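Local coordinates for uncharacterized conserved protein YjbQ/UPF0047 family, ortholog yugU B.subtilis (Clostridium acetobutylicum, PDB 1VMH) that is of unknown function but belongs to the YjbQ/UPF0047 family and adopts the YjbQ-like fold, here in an assembly of three chains, at residues Asp27-Ile32 and Arg73-Asn78; Ile63-Asp68 and Gly121-Ile126. All blocks are in the same frame, centred on the assembly; numbering follows the deposited sequence.

Contact 1: residues Asp27-Ile32 and Arg73-Asn78; sequences DQFIDI and RDILVN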
loop_
_atom_site.group_PDB
_atom_site.type_symbol
_atom_site.label_atom_id
_atom_site.label_comp_id
_atom_site.label_asym_id
_atom_site.label_seq_id
_atom_site.Cartn_x
_atom_site.Cartn_y
_atom_site.Cartn_z
ATOM N N ASP A 27 10.373 -1.816 -17.487
ATOM C CA ASP A 27 9.148 -1.728 -16.694
ATOM C C ASP A 27 7.985 -2.418 -17.390
ATOM O O ASP A 27 7.878 -2.396 -18.621
ATOM C CB ASP A 27 8.822 -0.300 -16.227
ATOM C CG ASP A 27 8.633 0.686 -17.344
ATOM O OD1 ASP A 27 8.692 0.317 -18.538
ATOM O OD2 ASP A 27 8.419 1.881 -17.022
ATOM N N GLN A 28 7.111 -3.037 -16.591
ATOM C CA GLN A 28 6.071 -3.875 -17.150
ATOM C C GLN A 28 5.004 -4.187 -16.108
ATOM O O GLN A 28 5.343 -4.419 -14.949
ATOM C CB GLN A 28 6.698 -5.191 -17.626
ATOM C CG GLN A 28 5.819 -6.067 -18.497
ATOM C CD GLN A 28 6.484 -7.339 -18.917
ATOM O OE1 GLN A 28 7.653 -7.532 -18.668
ATOM N NE2 GLN A 28 5.738 -8.224 -19.576
ATOM N N PHE A 29 3.740 -4.162 -16.508
ATOM C CA PHE A 29 2.641 -4.659 -15.682
ATOM C C PHE A 29 2.286 -6.035 -16.238
ATOM O O PHE A 29 1.986 -6.173 -17.442
ATOM C CB PHE A 29 1.393 -3.783 -15.750
ATOM C CG PHE A 29 1.346 -2.672 -14.751
ATOM C CD1 PHE A 29 2.480 -1.938 -14.403
ATOM C CD2 PHE A 29 0.127 -2.334 -14.159
ATOM C CE1 PHE A 29 2.382 -0.891 -13.446
ATOM C CE2 PHE A 29 0.036 -1.294 -13.275
ATOM C CZ PHE A 29 1.138 -0.582 -12.914
ATOM N N ILE A 30 2.296 -7.043 -15.399
ATOM C CA ILE A 30 1.922 -8.410 -15.782
ATOM C C ILE A 30 0.658 -8.801 -14.995
ATOM O O ILE A 30 0.640 -8.778 -13.754
ATOM C CB ILE A 30 3.062 -9.419 -15.504
ATOM C CG1 ILE A 30 4.316 -9.020 -16.311
ATOM C CG2 ILE A 30 2.581 -10.823 -15.853
ATOM C CD1 ILE A 30 5.305 -8.186 -15.547
ATOM N N ASP A 31 -0.417 -9.148 -15.715
ATOM C CA ASP A 31 -1.690 -9.489 -15.086
ATOM C C ASP A 31 -1.621 -10.916 -14.558
ATOM O O ASP A 31 -1.587 -11.867 -15.336
ATOM C CB ASP A 31 -2.820 -9.382 -16.113
ATOM C CG ASP A 31 -4.186 -9.568 -15.497
ATOM O OD1 ASP A 31 -4.309 -10.197 -14.443
ATOM O OD2 ASP A 31 -5.172 -9.142 -16.130
ATOM N N ILE A 32 -1.563 -11.044 -13.238
ATOM C CA ILE A 32 -1.448 -12.325 -12.567
ATOM C C ILE A 32 -2.740 -12.772 -11.915
ATOM O O ILE A 32 -2.761 -13.719 -11.114
ATOM C CB ILE A 32 -0.293 -12.331 -11.540
ATOM C CG1 ILE A 32 -0.440 -11.215 -10.488
ATOM C CG2 ILE A 32 1.016 -12.157 -12.301
ATOM C CD1 ILE A 32 0.515 -11.340 -9.305
ATOM N N ARG A 73 0.051 1.710 -19.587
ATOM C CA ARG A 73 1.069 2.553 -20.171
ATOM C C ARG A 73 1.145 3.931 -19.499
ATOM O O ARG A 73 2.221 4.408 -19.135
ATOM C CB ARG A 73 0.867 2.695 -21.680
ATOM C CG ARG A 73 1.777 3.723 -22.346
ATOM C CD ARG A 73 1.125 5.104 -22.436
ATOM N NE ARG A 73 2.021 6.069 -23.107
ATOM C CZ ARG A 73 2.079 7.371 -22.851
ATOM N NH1 ARG A 73 1.302 7.941 -21.943
ATOM N NH2 ARG A 73 2.932 8.130 -23.531
ATOM N N ASP A 74 -0.015 4.553 -19.287
ATOM C CA ASP A 74 -0.056 5.842 -18.604
ATOM C C ASP A 74 0.556 5.790 -17.212
ATOM O O ASP A 74 1.254 6.707 -16.801
ATOM C CB ASP A 74 -1.496 6.366 -18.545
ATOM C CG ASP A 74 -2.002 6.854 -19.904
ATOM O OD1 ASP A 74 -1.187 6.959 -20.869
ATOM O OD2 ASP A 74 -3.216 7.139 -20.000
ATOM N N ILE A 75 0.310 4.718 -16.480
ATOM C CA ILE A 75 0.870 4.603 -15.139
ATOM C C ILE A 75 2.388 4.471 -15.190
ATOM O O ILE A 75 3.102 5.197 -14.514
ATOM C CB ILE A 75 0.281 3.407 -14.376
ATOM C CG1 ILE A 75 -1.229 3.600 -14.143
ATOM C CG2 ILE A 75 0.955 3.229 -13.006
ATOM C CD1 ILE A 75 -1.964 2.373 -13.606
ATOM N N LEU A 76 2.877 3.551 -16.009
ATOM C CA LEU A 76 4.316 3.345 -16.122
ATOM C C LEU A 76 5.024 4.606 -16.596
ATOM O O LEU A 76 6.029 5.016 -16.028
ATOM C CB LEU A 76 4.623 2.168 -17.066
ATOM C CG LEU A 76 4.265 0.804 -16.503
ATOM C CD1 LEU A 76 4.431 -0.309 -17.530
ATOM C CD2 LEU A 76 5.107 0.507 -15.296
ATOM N N VAL A 77 4.494 5.214 -17.632
ATOM C CA VAL A 77 5.112 6.377 -18.215
ATOM C C VAL A 77 5.148 7.526 -17.231
ATOM O O VAL A 77 6.138 8.234 -17.117
ATOM C CB VAL A 77 4.373 6.806 -19.526
ATOM C CG1 VAL A 77 4.701 8.260 -19.948
ATOM C CG2 VAL A 77 4.685 5.846 -20.669
ATOM N N ASN A 78 4.067 7.713 -16.486
ATOM C CA ASN A 78 3.999 8.848 -15.578
ATOM C C ASN A 78 4.757 8.608 -14.267
ATOM O O ASN A 78 5.342 9.545 -13.720
ATOM C CB ASN A 78 2.566 9.340 -15.410
ATOM C CG ASN A 78 2.100 10.113 -16.634
ATOM O OD1 ASN A 78 2.410 11.315 -16.783
ATOM N ND2 ASN A 78 1.443 9.419 -17.556
HETATM O O HOH W 1 7.646 3.169 -14.682
#

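Contact 2: residues Ile63-Asp68 and Gly121-Ile126; sequences INENAD and GTWQGI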
loop_
_atom_site.group_PDB
_atom_site.type_symbol
_atom_site.label_atom_id
_atom_site.label_comp_id
_atom_site.label_asym_id
_atom_site.label_seq_id
_atom_site.Cartn_x
_atom_site.Cartn_y
_atom_site.Cartn_z
ATOM N N ILE A 63 -3.298 -3.343 -7.866
ATOM C CA ILE A 63 -4.604 -3.796 -8.446
ATOM C C ILE A 63 -5.118 -2.621 -9.233
ATOM O O ILE A 63 -5.198 -1.521 -8.681
ATOM C CB ILE A 63 -5.563 -4.240 -7.334
ATOM C CG1 ILE A 63 -4.975 -5.463 -6.595
ATOM C CG2 ILE A 63 -6.948 -4.546 -7.862
ATOM C CD1 ILE A 63 -5.801 -6.078 -5.471
ATOM N N ASN A 64 -5.466 -2.817 -10.495
ATOM C CA ASN A 64 -5.890 -1.681 -11.290
ATOM C C ASN A 64 -6.609 -2.194 -12.529
ATOM O O ASN A 64 -6.897 -3.384 -12.649
ATOM C CB ASN A 64 -4.728 -0.710 -11.580
ATOM C CG ASN A 64 -5.173 0.748 -11.624
ATOM O OD1 ASN A 64 -6.027 1.101 -12.437
ATOM N ND2 ASN A 64 -4.619 1.589 -10.735
ATOM N N GLU A 65 -6.931 -1.276 -13.437
ATOM C CA GLU A 65 -7.626 -1.576 -14.696
ATOM C C GLU A 65 -6.925 -2.678 -15.472
ATOM O O GLU A 65 -5.718 -2.572 -15.731
ATOM C CB GLU A 65 -7.639 -0.306 -15.542
ATOM C CG GLU A 65 -7.991 -0.481 -17.012
ATOM C CD GLU A 65 -9.442 -0.800 -17.220
ATOM O OE1 GLU A 65 -10.299 -0.167 -16.567
ATOM O OE2 GLU A 65 -9.740 -1.702 -18.018
ATOM N N ASN A 66 -7.698 -3.675 -15.908
ATOM C CA ASN A 66 -7.117 -4.828 -16.579
ATOM C C ASN A 66 -7.593 -5.068 -17.987
ATOM O O ASN A 66 -7.319 -6.139 -18.538
ATOM C CB ASN A 66 -7.394 -6.098 -15.724
ATOM C CG ASN A 66 -8.857 -6.470 -15.712
ATOM O OD1 ASN A 66 -9.679 -5.745 -16.266
ATOM N ND2 ASN A 66 -9.195 -7.654 -15.141
ATOM N N ALA A 67 -8.287 -4.110 -18.587
ATOM C CA ALA A 67 -8.776 -4.282 -19.948
ATOM C C ALA A 67 -8.491 -3.080 -20.861
ATOM O O ALA A 67 -9.141 -2.934 -21.889
ATOM C CB ALA A 67 -10.248 -4.585 -19.915
ATOM N N ASP A 68 -7.528 -2.242 -20.504
ATOM C CA ASP A 68 -7.093 -1.146 -21.387
ATOM C C ASP A 68 -5.606 -0.934 -21.244
ATOM O O ASP A 68 -5.132 -0.353 -20.249
ATOM C CB ASP A 68 -7.811 0.175 -21.104
ATOM C CG ASP A 68 -7.416 1.274 -22.119
ATOM O OD1 ASP A 68 -6.650 0.999 -23.076
ATOM O OD2 ASP A 68 -7.892 2.412 -21.964
ATOM N N GLY A 121 -13.691 -5.865 -8.546
ATOM C CA GLY A 121 -14.613 -5.000 -9.254
ATOM C C GLY A 121 -14.524 -5.144 -10.765
ATOM O O GLY A 121 -13.800 -5.984 -11.284
ATOM N N THR A 122 -15.290 -4.301 -11.460
ATOM C CA THR A 122 -15.367 -4.336 -12.896
ATOM C C THR A 122 -14.018 -3.945 -13.496
ATOM O O THR A 122 -13.463 -2.869 -13.203
ATOM C CB THR A 122 -16.444 -3.369 -13.403
ATOM O OG1 THR A 122 -17.707 -3.678 -12.785
ATOM C CG2 THR A 122 -16.606 -3.514 -14.900
ATOM N N TRP A 123 -13.499 -4.859 -14.316
ATOM C CA TRP A 123 -12.205 -4.686 -14.954
ATOM C C TRP A 123 -11.080 -4.347 -13.954
ATOM O O TRP A 123 -10.229 -3.513 -14.243
ATOM C CB TRP A 123 -12.322 -3.627 -16.095
ATOM C CG TRP A 123 -13.336 -4.002 -17.185
ATOM C CD1 TRP A 123 -14.441 -3.303 -17.571
ATOM C CD2 TRP A 123 -13.357 -5.220 -17.928
ATOM N NE1 TRP A 123 -15.122 -3.994 -18.553
ATOM C CE2 TRP A 123 -14.475 -5.170 -18.796
ATOM C CE3 TRP A 123 -12.502 -6.344 -17.979
ATOM C CZ2 TRP A 123 -14.777 -6.206 -19.683
ATOM C CZ3 TRP A 123 -12.811 -7.377 -18.878
ATOM C CH2 TRP A 123 -13.935 -7.293 -19.709
ATOM N N GLN A 124 -11.137 -4.982 -12.781
ATOM C CA GLN A 124 -10.147 -4.839 -11.782
ATOM C C GLN A 124 -9.316 -6.120 -11.731
ATOM O O GLN A 124 -9.800 -7.185 -11.458
ATOM C CB GLN A 124 -10.821 -4.542 -10.445
ATOM C CG GLN A 124 -9.859 -4.186 -9.382
ATOM C CD GLN A 124 -10.528 -3.891 -8.055
ATOM O OE1 GLN A 124 -11.411 -4.639 -7.584
ATOM N NE2 GLN A 124 -10.039 -2.851 -7.383
ATOM N N GLY A 125 -8.013 -5.991 -11.981
ATOM C CA GLY A 125 -7.062 -7.120 -11.997
ATOM C C GLY A 125 -5.873 -6.892 -11.119
ATOM O O GLY A 125 -5.608 -5.777 -10.711
ATOM N N ILE A 126 -5.178 -7.989 -10.835
ATOM C CA ILE A 126 -4.027 -8.024 -9.936
ATOM C C ILE A 126 -2.788 -8.080 -10.795
ATOM O O ILE A 126 -2.701 -8.936 -11.698
ATOM C CB ILE A 126 -4.052 -9.239 -9.032
ATOM C CG1 ILE A 126 -5.351 -9.340 -8.224
ATOM C CG2 ILE A 126 -2.839 -9.181 -8.101
ATOM C CD1 ILE A 126 -5.671 -10.761 -7.769
HETATM O O HOH W 2 -7.991 -0.910 -8.161
HETATM O O HOH W 3 -11.433 -0.661 -14.291
#

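Contact 1: residues Asp27-Ile32 and Arg73-Asn78
Strand 28-31, through its N-terminal half and the preceding D27, meets L76 and I75 of helix 73-78, the two axes running roughly antiparallel at 146° and coming within 9.1 Å of each other. No direct hydrogen bond links the segments; the contact is apolar at its centre and water-bridged at one margin. L76 contributes the largest share. Its CG lies anti to its own carbonyl carbon (chi1 -71°), and the two methyls part over the strand. CD2 comes to 3.6 Å from CE1 of F29, meeting the ring obliquely, while CD1 reaches back to the strand backbone, 3.9 Å from N of Q28. The side chains of L76 and F29 run antiparallel alongside each other. I75 comes in roughly perpendicular to F29 and touches the far end of the ring, its CG2 standing 3.8 Å from CZ. The phenyl group therefore bears on both helix residues, and within the same chain its ring also meets that of Y127 on strand 124-130. At the margin, the carboxylate of D27 passes alongside L76, with OD2 3.8 Å from CB. A water completes the link, donating to D27 OD2 and to the backbone O of L76, each at 2.8 Å. The other side of the helix faces the second subunit. There R73 NH1 bonds to D74 OD1 at 2.9 Å in an intrachain salt bridge, and R73 NH2 pairs with D88 of that neighbouring subunit. D74 accepts further bonds from the same subunit, including one from the backbone N of its H91. What results is helix-on-sheet packing: helix 69-82 rests one apolar side on the edge strand of the three-stranded antiparallel sheet and turns its polar side to the subunit interface of this YjbQ-like fold.

Contact 2: residues Ile63-Asp68 and Gly121-Ile126
Backbone pairing between I63-E65 and Q124-I126 sets the frame. N64 and G125 form an antiparallel hydrogen-bonded pair: N64 N donates to G125 O at 3.0 Å, and G125 N returns a nearly straight bond (175°) to N64 O at 2.9 Å. I63 with I126 and E65 with Q124 are the flanking non-hydrogen-bonded pairs. Beyond the strand, N66 N bonds to W123 O at 3.0 Å, approaching from above the carbonyl plane. Two CA-H...O contacts, I63 CA to G125 O and E65 CA to W123 O, reinforce the pairing.

Apolar packing follows on the face bearing I63, E65, Q124 and I126. CG2 of I63 presses on CG of Q124 at 3.3 Å, and the extended glutamine continues past this methyl; I63 CG1 meets I126 CG1 at 4.2 Å. At the outer end, CB of A67 sits over one face of the W123 indole, 3.5 Å from CE3 and toward the rim. E65 runs beside W123.

Polar side chains and a water supplement the backbone bonds. Q124 OE1 takes the N-H of G121 at 2.8 Å across the type II turn G121-Q124, while Q124 NE2 donates both to C54 O of the second subunit and to a water, which donates to I63 O. The chain of E65, bent at chi2 (72°), brings OE2 back to accept from A67 N. N64 OD1 accepts from E65 N in its carbonyl plane, and its ND2 reaches S103 and H99 of that subunit. Together these interactions form an antiparallel beta ladder, entered through a beta turn and placed at the subunit interface.

In the fold
After strand 18-22, the chain forms strand 28-31, and contact 1 closes a long loop by bringing helix 69-82 back beside it. Strand 59-65 lies within that loop, and contact 2 joins it to strand 124-130 much later in the chain, so the two closures cross. The three-stranded sheet unites them: strand 124-130 is central, with 28-31 and 59-65 at its edges. I32 N and I126 O, 2.8 Å apart, probably form a hydrogen bond between the contacts, and I75 packs on N64. Because helix 69-82 directly follows strand 59-65, the two contacts fix the helix and the strand leading into it to the same sheet, and both touch the second subunit.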